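Local coordinates for uncharacterized protein (PDB 6SCE), which probably cleaves DNA as a CARF-domain nuclease of Type III CRISPR defence, switched on when it binds cyclic oligoadenylate, at residues 4-17 / 80-93. Numbering follows the deposited sequence.
Sequences PVYLCLLGNDPAPA and EVWVNLTGGAKYWA. With nucleotides of chain B.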
ATOM      1  N   PRO A   4       3.474   9.284 -35.185  1.00 38.17           N
ATOM      2  CA  PRO A   4       3.647   8.132 -34.274  1.00 36.72           C
ATOM      3  C   PRO A   4       2.368   7.754 -33.518  1.00 35.57           C
ATOM      4  O   PRO A   4       1.435   8.571 -33.400  1.00 34.63           O
ATOM      5  CB  PRO A   4       4.721   8.634 -33.321  1.00 37.10           C
ATOM      6  CG  PRO A   4       4.403  10.086 -33.218  1.00 37.76           C
ATOM      7  CD  PRO A   4       4.095  10.490 -34.635  1.00 37.28           C
ATOM      8  N   VAL A   5       2.326   6.516 -33.009  1.00 31.55           N
ATOM      9  CA  VAL A   5       1.193   6.040 -32.244  1.00 29.78           C
ATOM     10  C   VAL A   5       1.682   5.836 -30.799  1.00 27.67           C
ATOM     11  O   VAL A   5       2.791   5.367 -30.565  1.00 28.02           O
ATOM     12  CB  VAL A   5       0.585   4.752 -32.831  1.00 32.28           C
ATOM     13  CG1 VAL A   5      -0.411   4.115 -31.890  1.00 31.05           C
ATOM     14  CG2 VAL A   5      -0.093   5.045 -34.179  1.00 36.83           C
ATOM     15  N   TYR A   6       0.854   6.257 -29.863  1.00 27.27           N
ATOM     16  CA  TYR A   6       1.129   6.099 -28.445  1.00 26.71           C
ATOM     17  C   TYR A   6       0.431   4.877 -27.970  1.00 24.78           C
ATOM     18  O   TYR A   6      -0.783   4.810 -28.019  1.00 25.79           O
ATOM     19  CB  TYR A   6       0.620   7.324 -27.680  1.00 25.47           C
ATOM     20  CG  TYR A   6       0.929   7.379 -26.202  1.00 24.84           C
ATOM     21  CD1 TYR A   6       2.181   7.066 -25.708  1.00 25.90           C
ATOM     22  CD2 TYR A   6      -0.033   7.802 -25.312  1.00 25.22           C
ATOM     23  CE1 TYR A   6       2.463   7.162 -24.344  1.00 25.03           C
ATOM     24  CE2 TYR A   6       0.240   7.904 -23.955  1.00 23.51           C
ATOM     25  CZ  TYR A   6       1.471   7.574 -23.480  1.00 23.54           C
ATOM     26  OH  TYR A   6       1.714   7.728 -22.125  1.00 25.92           O
ATOM     27  N   LEU A   7       1.206   3.917 -27.465  1.00 25.62           N
ATOM     28  CA  LEU A   7       0.685   2.698 -26.816  1.00 26.23           C
ATOM     29  C   LEU A   7       0.968   2.769 -25.312  1.00 24.19           C
ATOM     30  O   LEU A   7       2.108   2.947 -24.916  1.00 27.59           O
ATOM     31  CB  LEU A   7       1.407   1.464 -27.366  1.00 26.24           C
ATOM     32  CG  LEU A   7       1.279   1.255 -28.901  1.00 28.28           C
ATOM     33  CD1 LEU A   7       1.888  -0.069 -29.292  1.00 30.25           C
ATOM     34  CD2 LEU A   7      -0.140   1.340 -29.385  1.00 27.60           C
ATOM     35  N   CYS A   8      -0.049   2.597 -24.488  1.00 23.77           N
ATOM     36  CA  CYS A   8       0.088   2.957 -23.064  1.00 24.26           C
ATOM     37  C   CYS A   8      -0.719   2.061 -22.142  1.00 23.06           C
ATOM     38  O   CYS A   8      -1.943   2.012 -22.207  1.00 24.60           O
ATOM     39  CB  CYS A   8      -0.358   4.404 -22.926  1.00 24.58           C
ATOM     40  SG  CYS A   8      -0.082   5.190 -21.315  1.00 26.39           S
ATOM     41  N   LEU A   9      -0.036   1.399 -21.225  1.00 24.30           N
ATOM     42  CA  LEU A   9      -0.708   0.717 -20.140  1.00 23.68           C
ATOM     43  C   LEU A   9      -1.400   1.776 -19.285  1.00 24.62           C
ATOM     44  O   LEU A   9      -0.828   2.824 -18.979  1.00 25.88           O
ATOM     45  CB  LEU A   9       0.295  -0.076 -19.303  1.00 23.66           C
ATOM     46  CG  LEU A   9       1.158  -1.136 -19.973  1.00 27.43           C
ATOM     47  CD1 LEU A   9       2.026  -1.807 -18.914  1.00 26.23           C
ATOM     48  CD2 LEU A   9       0.265  -2.141 -20.681  1.00 29.34           C
ATOM     49  N   LEU A  10      -2.644   1.524 -18.923  1.00 24.90           N
ATOM     50  CA  LEU A  10      -3.430   2.484 -18.158  1.00 24.56           C
ATOM     51  C   LEU A  10      -4.033   1.842 -16.910  1.00 26.55           C
ATOM     52  O   LEU A  10      -4.942   1.003 -17.003  1.00 26.21           O
ATOM     53  CB  LEU A  10      -4.528   3.074 -19.044  1.00 24.69           C
ATOM     54  CG  LEU A  10      -5.365   4.181 -18.424  1.00 25.38           C
ATOM     55  CD1 LEU A  10      -4.473   5.379 -18.080  1.00 26.52           C
ATOM     56  CD2 LEU A  10      -6.526   4.546 -19.350  1.00 26.89           C
ATOM     57  N   GLY A  11      -3.520   2.228 -15.748  1.00 24.54           N
ATOM     58  CA  GLY A  11      -4.072   1.806 -14.461  1.00 23.19           C
ATOM     59  C   GLY A  11      -4.950   2.873 -13.852  1.00 22.03           C
ATOM     60  O   GLY A  11      -5.579   3.666 -14.560  1.00 24.77           O
ATOM     61  N   ASN A  12      -5.016   2.898 -12.526  1.00 22.54           N
ATOM     62  CA  ASN A  12      -5.877   3.822 -11.853  1.00 23.73           C
ATOM     63  C   ASN A  12      -5.565   5.281 -12.142  1.00 24.55           C
ATOM     64  O   ASN A  12      -6.475   6.096 -12.317  1.00 24.97           O
ATOM     65  CB  ASN A  12      -5.834   3.618 -10.325  1.00 24.67           C
ATOM     66  CG  ASN A  12      -6.559   2.369  -9.895  1.00 26.36           C
ATOM     67  OD1 ASN A  12      -7.472   1.903 -10.592  1.00 27.06           O
ATOM     68  ND2 ASN A  12      -6.108   1.775  -8.799  1.00 25.85           N
ATOM     69  N   ASP A  13      -4.297   5.640 -12.085  1.00 23.51           N
ATOM     70  CA  ASP A  13      -3.937   7.036 -12.166  1.00 26.01           C
ATOM     71  C   ASP A  13      -3.624   7.509 -13.602  1.00 24.46           C
ATOM     72  O   ASP A  13      -2.747   6.973 -14.244  1.00 25.06           O
ATOM     73  CB  ASP A  13      -2.757   7.366 -11.260  1.00 26.89           C
ATOM     74  CG  ASP A  13      -2.831   8.787 -10.785  1.00 26.02           C
ATOM     75  OD1 ASP A  13      -2.637   9.689 -11.621  1.00 24.54           O
ATOM     76  OD2 ASP A  13      -3.143   8.983  -9.587  1.00 26.61           O
ATOM     77  N   PRO A  14      -4.344   8.519 -14.090  1.00 24.41           N
ATOM     78  CA  PRO A  14      -4.101   8.971 -15.465  1.00 25.14           C
ATOM     79  C   PRO A  14      -2.850   9.821 -15.611  1.00 24.52           C
ATOM     80  O   PRO A  14      -2.384  10.044 -16.735  1.00 25.67           O
ATOM     81  CB  PRO A  14      -5.351   9.807 -15.772  1.00 26.68           C
ATOM     82  CG  PRO A  14      -5.766  10.331 -14.456  1.00 26.46           C
ATOM     83  CD  PRO A  14      -5.498   9.202 -13.496  1.00 25.51           C
ATOM     84  N   ALA A  15      -2.308  10.301 -14.503  1.00 23.24           N
ATOM     85  CA  ALA A  15      -1.186  11.253 -14.617  1.00 23.47           C
ATOM     86  C   ALA A  15       0.072  10.714 -15.323  1.00 24.47           C
ATOM     87  O   ALA A  15       0.651  11.405 -16.164  1.00 24.41           O
ATOM     88  CB  ALA A  15      -0.829  11.827 -13.276  1.00 25.00           C
ATOM     89  N   PRO A  16       0.519   9.486 -15.003  1.00 24.22           N
ATOM     90  CA  PRO A  16       1.698   9.010 -15.742  1.00 24.34           C
ATOM     91  C   PRO A  16       1.408   8.725 -17.207  1.00 23.28           C
ATOM     92  O   PRO A  16       2.294   8.846 -18.025  1.00 23.76           O
ATOM     93  CB  PRO A  16       2.101   7.721 -15.019  1.00 23.12           C
ATOM     94  CG  PRO A  16       0.882   7.319 -14.247  1.00 26.18           C
ATOM     95  CD  PRO A  16       0.185   8.605 -13.866  1.00 25.37           C
ATOM     96  N   ALA A  17       0.160   8.373 -17.523  1.00 22.86           N
ATOM     97  CA  ALA A  17      -0.251   8.148 -18.921  1.00 24.09           C
ATOM     98  C   ALA A  17      -0.214   9.472 -19.693  1.00 23.84           C
ATOM     99  O   ALA A  17       0.254   9.547 -20.845  1.00 24.37           O
ATOM    100  CB  ALA A  17      -1.653   7.553 -18.957  1.00 24.07           C
ATOM    101  N   GLU A  80       5.848   3.736 -36.397  1.00 37.20           N
ATOM    102  CA  GLU A  80       6.576   4.130 -35.199  1.00 38.39           C
ATOM    103  C   GLU A  80       5.619   4.174 -34.001  1.00 34.18           C
ATOM    104  O   GLU A  80       4.601   4.848 -34.041  1.00 32.46           O
ATOM    105  CB  GLU A  80       7.251   5.498 -35.365  1.00 43.83           C
ATOM    106  CG  GLU A  80       8.388   5.561 -36.389  1.00 52.52           C
ATOM    107  CD  GLU A  80       9.526   4.553 -36.170  1.00 57.36           C
ATOM    108  OE1 GLU A  80       9.889   4.238 -35.011  1.00 59.93           O
ATOM    109  OE2 GLU A  80      10.084   4.078 -37.183  1.00 58.70           O
ATOM    110  N   VAL A  81       5.904   3.376 -32.985  1.00 32.68           N
ATOM    111  CA  VAL A  81       5.078   3.382 -31.778  1.00 29.37           C
ATOM    112  C   VAL A  81       5.954   3.789 -30.605  1.00 27.69           C
ATOM    113  O   VAL A  81       7.153   3.482 -30.563  1.00 29.36           O
ATOM    114  CB  VAL A  81       4.333   2.050 -31.516  1.00 29.80           C
ATOM    115  CG1 VAL A  81       3.314   1.743 -32.610  1.00 32.12           C
ATOM    116  CG2 VAL A  81       5.281   0.886 -31.326  1.00 31.10           C
ATOM    117  N   TRP A  82       5.333   4.488 -29.659  1.00 27.25           N
ATOM    118  CA  TRP A  82       5.957   4.844 -28.399  1.00 28.65           C
ATOM    119  C   TRP A  82       5.176   4.114 -27.331  1.00 26.53           C
ATOM    120  O   TRP A  82       3.967   4.283 -27.238  1.00 27.32           O
ATOM    121  CB  TRP A  82       5.900   6.346 -28.148  1.00 29.85           C
ATOM    122  CG  TRP A  82       6.761   7.102 -29.102  1.00 32.01           C
ATOM    123  CD1 TRP A  82       6.577   7.229 -30.443  1.00 33.77           C
ATOM    124  CD2 TRP A  82       7.907   7.864 -28.777  1.00 33.56           C
ATOM    125  NE1 TRP A  82       7.566   8.021 -30.974  1.00 35.17           N
ATOM    126  CE2 TRP A  82       8.403   8.402 -29.970  1.00 34.53           C
ATOM    127  CE3 TRP A  82       8.576   8.145 -27.582  1.00 36.17           C
ATOM    128  CZ2 TRP A  82       9.524   9.212 -30.005  1.00 37.92           C
ATOM    129  CZ3 TRP A  82       9.689   8.936 -27.626  1.00 40.05           C
ATOM    130  CH2 TRP A  82      10.146   9.474 -28.828  1.00 39.79           C
ATOM    131  N   VAL A  83       5.866   3.296 -26.555  1.00 26.52           N
ATOM    132  CA  VAL A  83       5.180   2.418 -25.618  1.00 24.80           C
ATOM    133  C   VAL A  83       5.532   2.788 -24.181  1.00 24.78           C
ATOM    134  O   VAL A  83       6.677   2.647 -23.787  1.00 24.57           O
ATOM    135  CB  VAL A  83       5.561   0.948 -25.868  1.00 26.98           C
ATOM    136  CG1 VAL A  83       4.722   0.016 -25.037  1.00 27.07           C
ATOM    137  CG2 VAL A  83       5.394   0.608 -27.334  1.00 28.11           C
ATOM    138  N   ASN A  84       4.523   3.232 -23.409  1.00 24.26           N
ATOM    139  CA  ASN A  84       4.717   3.629 -22.013  1.00 25.07           C
ATOM    140  C   ASN A  84       4.332   2.467 -21.117  1.00 21.95           C
ATOM    141  O   ASN A  84       3.191   2.073 -21.121  1.00 24.33           O
ATOM    142  CB  ASN A  84       3.880   4.886 -21.721  1.00 24.26           C
ATOM    143  CG  ASN A  84       4.056   5.436 -20.301  1.00 23.82           C
ATOM    144  OD1 ASN A  84       4.760   4.866 -19.475  1.00 23.70           O
ATOM    145  ND2 ASN A  84       3.351   6.548 -20.008  1.00 23.68           N
ATOM    146  N   LEU A  85       5.287   1.941 -20.336  1.00 22.89           N
ATOM    147  CA  LEU A  85       5.052   0.771 -19.462  1.00 25.85           C
ATOM    148  C   LEU A  85       4.841   1.074 -17.984  1.00 25.72           C
ATOM    149  O   LEU A  85       4.762   0.155 -17.159  1.00 24.79           O
ATOM    150  CB  LEU A  85       6.219  -0.200 -19.572  1.00 26.21           C
ATOM    151  CG  LEU A  85       6.560  -0.666 -20.988  1.00 30.85           C
ATOM    152  CD1 LEU A  85       7.692  -1.672 -20.944  1.00 32.64           C
ATOM    153  CD2 LEU A  85       5.349  -1.187 -21.695  1.00 31.52           C
ATOM    154  N   THR A  86       4.710   2.349 -17.641  1.00 24.24           N
ATOM    155  CA  THR A  86       4.541   2.745 -16.237  1.00 24.21           C
ATOM    156  C   THR A  86       3.206   2.322 -15.639  1.00 24.15           C
ATOM    157  O   THR A  86       3.122   1.960 -14.473  1.00 23.85           O
ATOM    158  CB  THR A  86       4.787   4.265 -16.115  1.00 26.39           C
ATOM    159  OG1 THR A  86       6.194   4.508 -16.269  1.00 29.90           O
ATOM    160  CG2 THR A  86       4.381   4.812 -14.735  1.00 24.80           C
ATOM    161  N   GLY A  87       2.154   2.369 -16.454  1.00 23.51           N
ATOM    162  CA  GLY A  87       0.830   2.158 -15.988  1.00 24.69           C
ATOM    163  C   GLY A  87       0.531   0.742 -15.526  1.00 24.42           C
ATOM    164  O   GLY A  87       1.040  -0.269 -16.056  1.00 24.41           O
ATOM    165  N   GLY A  88      -0.336   0.665 -14.523  1.00 25.48           N
ATOM    166  CA  GLY A  88      -0.885  -0.607 -14.123  1.00 26.05           C
ATOM    167  C   GLY A  88       0.114  -1.540 -13.485  1.00 25.97           C
ATOM    168  O   GLY A  88       1.192  -1.121 -13.048  1.00 23.49           O
ATOM    169  N   ALA A  89      -0.263  -2.813 -13.426  1.00 24.52           N
ATOM    170  CA  ALA A  89       0.524  -3.824 -12.762  1.00 26.45           C
ATOM    171  C   ALA A  89       1.897  -4.058 -13.445  1.00 24.68           C
ATOM    172  O   ALA A  89       2.003  -4.207 -14.681  1.00 24.16           O
ATOM    173  CB  ALA A  89      -0.284  -5.117 -12.681  1.00 27.85           C
ATOM    174  N   LYS A  90       2.957  -4.148 -12.645  1.00 23.10           N
ATOM    175  CA  LYS A  90       4.286  -4.329 -13.207  1.00 25.10           C
ATOM    176  C   LYS A  90       4.417  -5.631 -14.031  1.00 26.05           C
ATOM    177  O   LYS A  90       5.257  -5.735 -14.929  1.00 26.83           O
ATOM    178  CB  LYS A  90       5.357  -4.255 -12.099  1.00 26.73           C
ATOM    179  CG  LYS A  90       5.346  -2.862 -11.479  1.00 28.87           C
ATOM    180  CD  LYS A  90       6.315  -2.621 -10.339  1.00 31.12           C
ATOM    181  CE  LYS A  90       5.975  -3.319  -9.062  1.00 30.42           C
ATOM    182  NZ  LYS A  90       5.353  -2.471  -8.005  1.00 28.23           N
ATOM    183  N   TYR A  91       3.583  -6.612 -13.706  1.00 24.56           N
ATOM    184  CA  TYR A  91       3.474  -7.825 -14.477  1.00 26.25           C
ATOM    185  C   TYR A  91       3.340  -7.549 -15.973  1.00 25.12           C
ATOM    186  O   TYR A  91       4.003  -8.180 -16.769  1.00 24.80           O
ATOM    187  CB  TYR A  91       2.282  -8.631 -13.961  1.00 27.91           C
ATOM    188  CG  TYR A  91       1.910  -9.819 -14.811  1.00 27.55           C
ATOM    189  CD1 TYR A  91       2.558 -11.058 -14.676  1.00 28.95           C
ATOM    190  CD2 TYR A  91       0.887  -9.714 -15.752  1.00 30.86           C
ATOM    191  CE1 TYR A  91       2.198 -12.150 -15.472  1.00 29.92           C
ATOM    192  CE2 TYR A  91       0.531 -10.785 -16.540  1.00 31.19           C
ATOM    193  CZ  TYR A  91       1.175 -12.004 -16.396  1.00 32.70           C
ATOM    194  OH  TYR A  91       0.772 -13.039 -17.222  1.00 32.38           O
ATOM    195  N   TRP A  92       2.448  -6.637 -16.342  1.00 25.30           N
ATOM    196  CA  TRP A  92       2.204  -6.320 -17.722  1.00 25.49           C
ATOM    197  C   TRP A  92       3.316  -5.490 -18.322  1.00 25.33           C
ATOM    198  O   TRP A  92       3.592  -5.638 -19.484  1.00 26.20           O
ATOM    199  CB  TRP A  92       0.831  -5.665 -17.900  1.00 26.87           C
ATOM    200  CG  TRP A  92      -0.243  -6.678 -17.866  1.00 29.35           C
ATOM    201  CD1 TRP A  92      -1.157  -6.932 -16.865  1.00 29.97           C
ATOM    202  CD2 TRP A  92      -0.467  -7.650 -18.879  1.00 31.73           C
ATOM    203  NE1 TRP A  92      -1.952  -8.005 -17.238  1.00 31.61           N
ATOM    204  CE2 TRP A  92      -1.547  -8.451 -18.468  1.00 33.17           C
ATOM    205  CE3 TRP A  92       0.136  -7.901 -20.115  1.00 34.12           C
ATOM    206  CZ2 TRP A  92      -2.045  -9.494 -19.266  1.00 34.83           C
ATOM    207  CZ3 TRP A  92      -0.358  -8.936 -20.902  1.00 37.87           C
ATOM    208  CH2 TRP A  92      -1.436  -9.720 -20.456  1.00 32.38           C
ATOM    209  N   ALA A  93       3.980  -4.653 -17.527  1.00 24.27           N
ATOM    210  CA  ALA A  93       5.179  -3.979 -18.005  1.00 23.96           C
ATOM    211  C   ALA A  93       6.210  -5.014 -18.440  1.00 26.91           C
ATOM    212  O   ALA A  93       6.841  -4.894 -19.505  1.00 25.90           O
ATOM    213  CB  ALA A  93       5.753  -3.074 -16.940  1.00 23.77           C
TER
ATOM    214  P     A B   2      -1.293   3.146 -11.924  1.00 22.38           P
ATOM    215  OP1   A B   2      -2.325   3.868 -11.117  1.00 22.57           O
ATOM    216  OP2   A B   2      -1.290   3.180 -13.430  1.00 21.84           O
ATOM    217  O5'   A B   2       0.138   3.681 -11.433  1.00 22.76           O
ATOM    218  C5'   A B   2       1.307   3.329 -12.210  1.00 23.16           C
ATOM    219  C4'   A B   2       2.523   3.979 -11.602  1.00 23.20           C
ATOM    220  O4'   A B   2       2.403   5.419 -11.757  1.00 24.31           O
ATOM    221  C3'   A B   2       2.748   3.720 -10.118  1.00 24.23           C
ATOM    222  O3'   A B   2       4.129   3.499  -9.834  1.00 25.21           O
ATOM    223  C2'   A B   2       2.302   5.026  -9.466  1.00 25.79           C
ATOM    224  O2'   A B   2       2.987   5.288  -8.261  1.00 25.63           O
ATOM    225  C1'   A B   2       2.697   6.038 -10.533  1.00 25.00           C
ATOM    226  N9    A B   2       2.017   7.316 -10.447  1.00 23.37           N
ATOM    227  C8    A B   2       0.830   7.596  -9.807  1.00 23.26           C
ATOM    228  N7    A B   2       0.520   8.866  -9.861  1.00 23.45           N
ATOM    229  C5    A B   2       1.564   9.460 -10.555  1.00 22.67           C
ATOM    230  C6    A B   2       1.824  10.795 -10.924  1.00 24.40           C
ATOM    231  N6    A B   2       1.061  11.824 -10.565  1.00 23.72           N
ATOM    232  N1    A B   2       2.942  11.028 -11.653  1.00 23.18           N
ATOM    233  C2    A B   2       3.755   9.997 -11.918  1.00 24.13           C
ATOM    234  N3    A B   2       3.622   8.705 -11.613  1.00 23.25           N
ATOM    235  C4    A B   2       2.494   8.507 -10.917  1.00 24.39           C
ATOM    236  P     A B   1       1.711  -2.803  -8.930  1.00 24.09           P
ATOM    237  OP1   A B   1       2.287  -3.902  -9.769  1.00 23.76           O
ATOM    238  OP2   A B   1       2.693  -1.870  -8.252  1.00 24.41           O
ATOM    239  O5'   A B   1       0.717  -1.987  -9.875  1.00 23.88           O
ATOM    240  C5'   A B   1       0.380  -0.629  -9.609  1.00 24.02           C
ATOM    241  C4'   A B   1      -0.997  -0.368 -10.171  1.00 24.50           C
ATOM    242  O4'   A B   1      -1.987  -1.026  -9.338  1.00 24.59           O
ATOM    243  C3'   A B   1      -1.365   1.118 -10.217  1.00 23.01           C
ATOM    244  O3'   A B   1      -1.165   1.583 -11.558  1.00 23.23           O
ATOM    245  C2'   A B   1      -2.831   1.121  -9.760  1.00 24.17           C
ATOM    246  O2'   A B   1      -3.710   0.941 -10.850  1.00 23.16           O
ATOM    247  C1'   A B   1      -2.884  -0.073  -8.815  1.00 25.21           C
ATOM    248  N9    A B   1      -2.488   0.219  -7.436  1.00 26.34           N
ATOM    249  C8    A B   1      -1.629  -0.519  -6.670  1.00 26.73           C
ATOM    250  N7    A B   1      -1.480  -0.017  -5.471  1.00 26.70           N
ATOM    251  C5    A B   1      -2.303   1.096  -5.443  1.00 27.68           C
ATOM    252  C6    A B   1      -2.576   2.049  -4.443  1.00 32.04           C
ATOM    253  N6    A B   1      -2.013   2.024  -3.238  1.00 35.07           N
ATOM    254  N1    A B   1      -3.454   3.038  -4.742  1.00 32.04           N
ATOM    255  C2    A B   1      -3.998   3.052  -5.968  1.00 32.06           C
ATOM    256  N3    A B   1      -3.801   2.218  -6.988  1.00 26.71           N
ATOM    257  C4    A B   1      -2.930   1.251  -6.657  1.00 25.01           C
ATOM    258  P     A B   3       4.817   2.131 -10.296  1.00 26.45           P
ATOM    259  OP1   A B   3       5.991   2.358 -11.233  1.00 23.87           O
ATOM    260  OP2   A B   3       3.795   1.174 -10.847  1.00 27.62           O
ATOM    261  O5'   A B   3       5.365   1.622  -8.898  1.00 25.07           O
ATOM    262  C5'   A B   3       4.571   1.586  -7.704  1.00 27.44           C
ATOM    263  C4'   A B   3       5.413   0.928  -6.636  1.00 26.31           C
ATOM    264  O4'   A B   3       6.574   1.762  -6.344  1.00 25.77           O
ATOM    265  C3'   A B   3       4.716   0.683  -5.303  1.00 23.64           C
ATOM    266  O3'   A B   3       4.966  -0.664  -4.953  1.00 24.07           O
ATOM    267  C2'   A B   3       5.415   1.673  -4.358  1.00 25.10           C
ATOM    268  O2'   A B   3       5.430   1.266  -3.007  1.00 24.69           O
ATOM    269  C1'   A B   3       6.814   1.706  -4.961  1.00 24.92           C
ATOM    270  N9    A B   3       7.577   2.880  -4.607  1.00 28.50           N
ATOM    271  C8    A B   3       7.154   4.186  -4.690  1.00 29.33           C
ATOM    272  N7    A B   3       8.093   5.038  -4.331  1.00 29.41           N
ATOM    273  C5    A B   3       9.191   4.246  -4.039  1.00 28.52           C
ATOM    274  C6    A B   3      10.496   4.566  -3.619  1.00 29.27           C
ATOM    275  N6    A B   3      10.919   5.817  -3.461  1.00 31.99           N
ATOM    276  N1    A B   3      11.353   3.534  -3.440  1.00 27.40           N
ATOM    277  C2    A B   3      10.920   2.284  -3.644  1.00 29.23           C
ATOM    278  N3    A B   3       9.711   1.859  -4.034  1.00 28.27           N
ATOM    279  C4    A B   3       8.888   2.910  -4.214  1.00 28.12           C
TER
HETATM  280  O   HOH W   1       1.802   3.346 -19.033  1.00 26.91           O
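Val-5 N to Glu-80 O opens a run of five backbone hydrogen bonds that zips parallel strands 5-10 and 81-84 together and ends with Leu-9 N on Asn-84 O (3.3 Å). Where strand 81-84 ends and its chain turns through Leu-85 and Thr-86, a water bridges Leu-9 O, Asn-84 O and Gly-87 N. Among side chains, Asn-84 ND2 donates almost straight (177°), in its own amide plane, to Tyr-6 OH at 2.9 Å, and more weakly to Pro-16 O; its OD1 closes an Asx turn with Thr-86 N. With CG anti to the backbone N (chi1 -175°), the Tyr-6 ring runs alongside Asn-84, and its hydroxyl donates to Ala-17 O at 2.7 Å. A phenylalanine at Tyr-6 would probably leave both Ala-17 O and the Asn-84 amide without this partner. On the other face, Leu-7 CD1 packs on Val-81 CB (3.9 Å). The loops that follow the two strands, with the start of helix 90-100, grip the cyclic oligoadenylate: Asp-13 N and Gly-88 N bind the A2 phosphate of chain B, Lys-90 N and NZ that of A1, and a CB on Gly-11 would strike A2 OP2. These are the central strands of a Rossmann-like CARF sheet, flanked by 33-38 and 105-111; helix 90-100 covers Leu-7 and Val-81 through Trp-100.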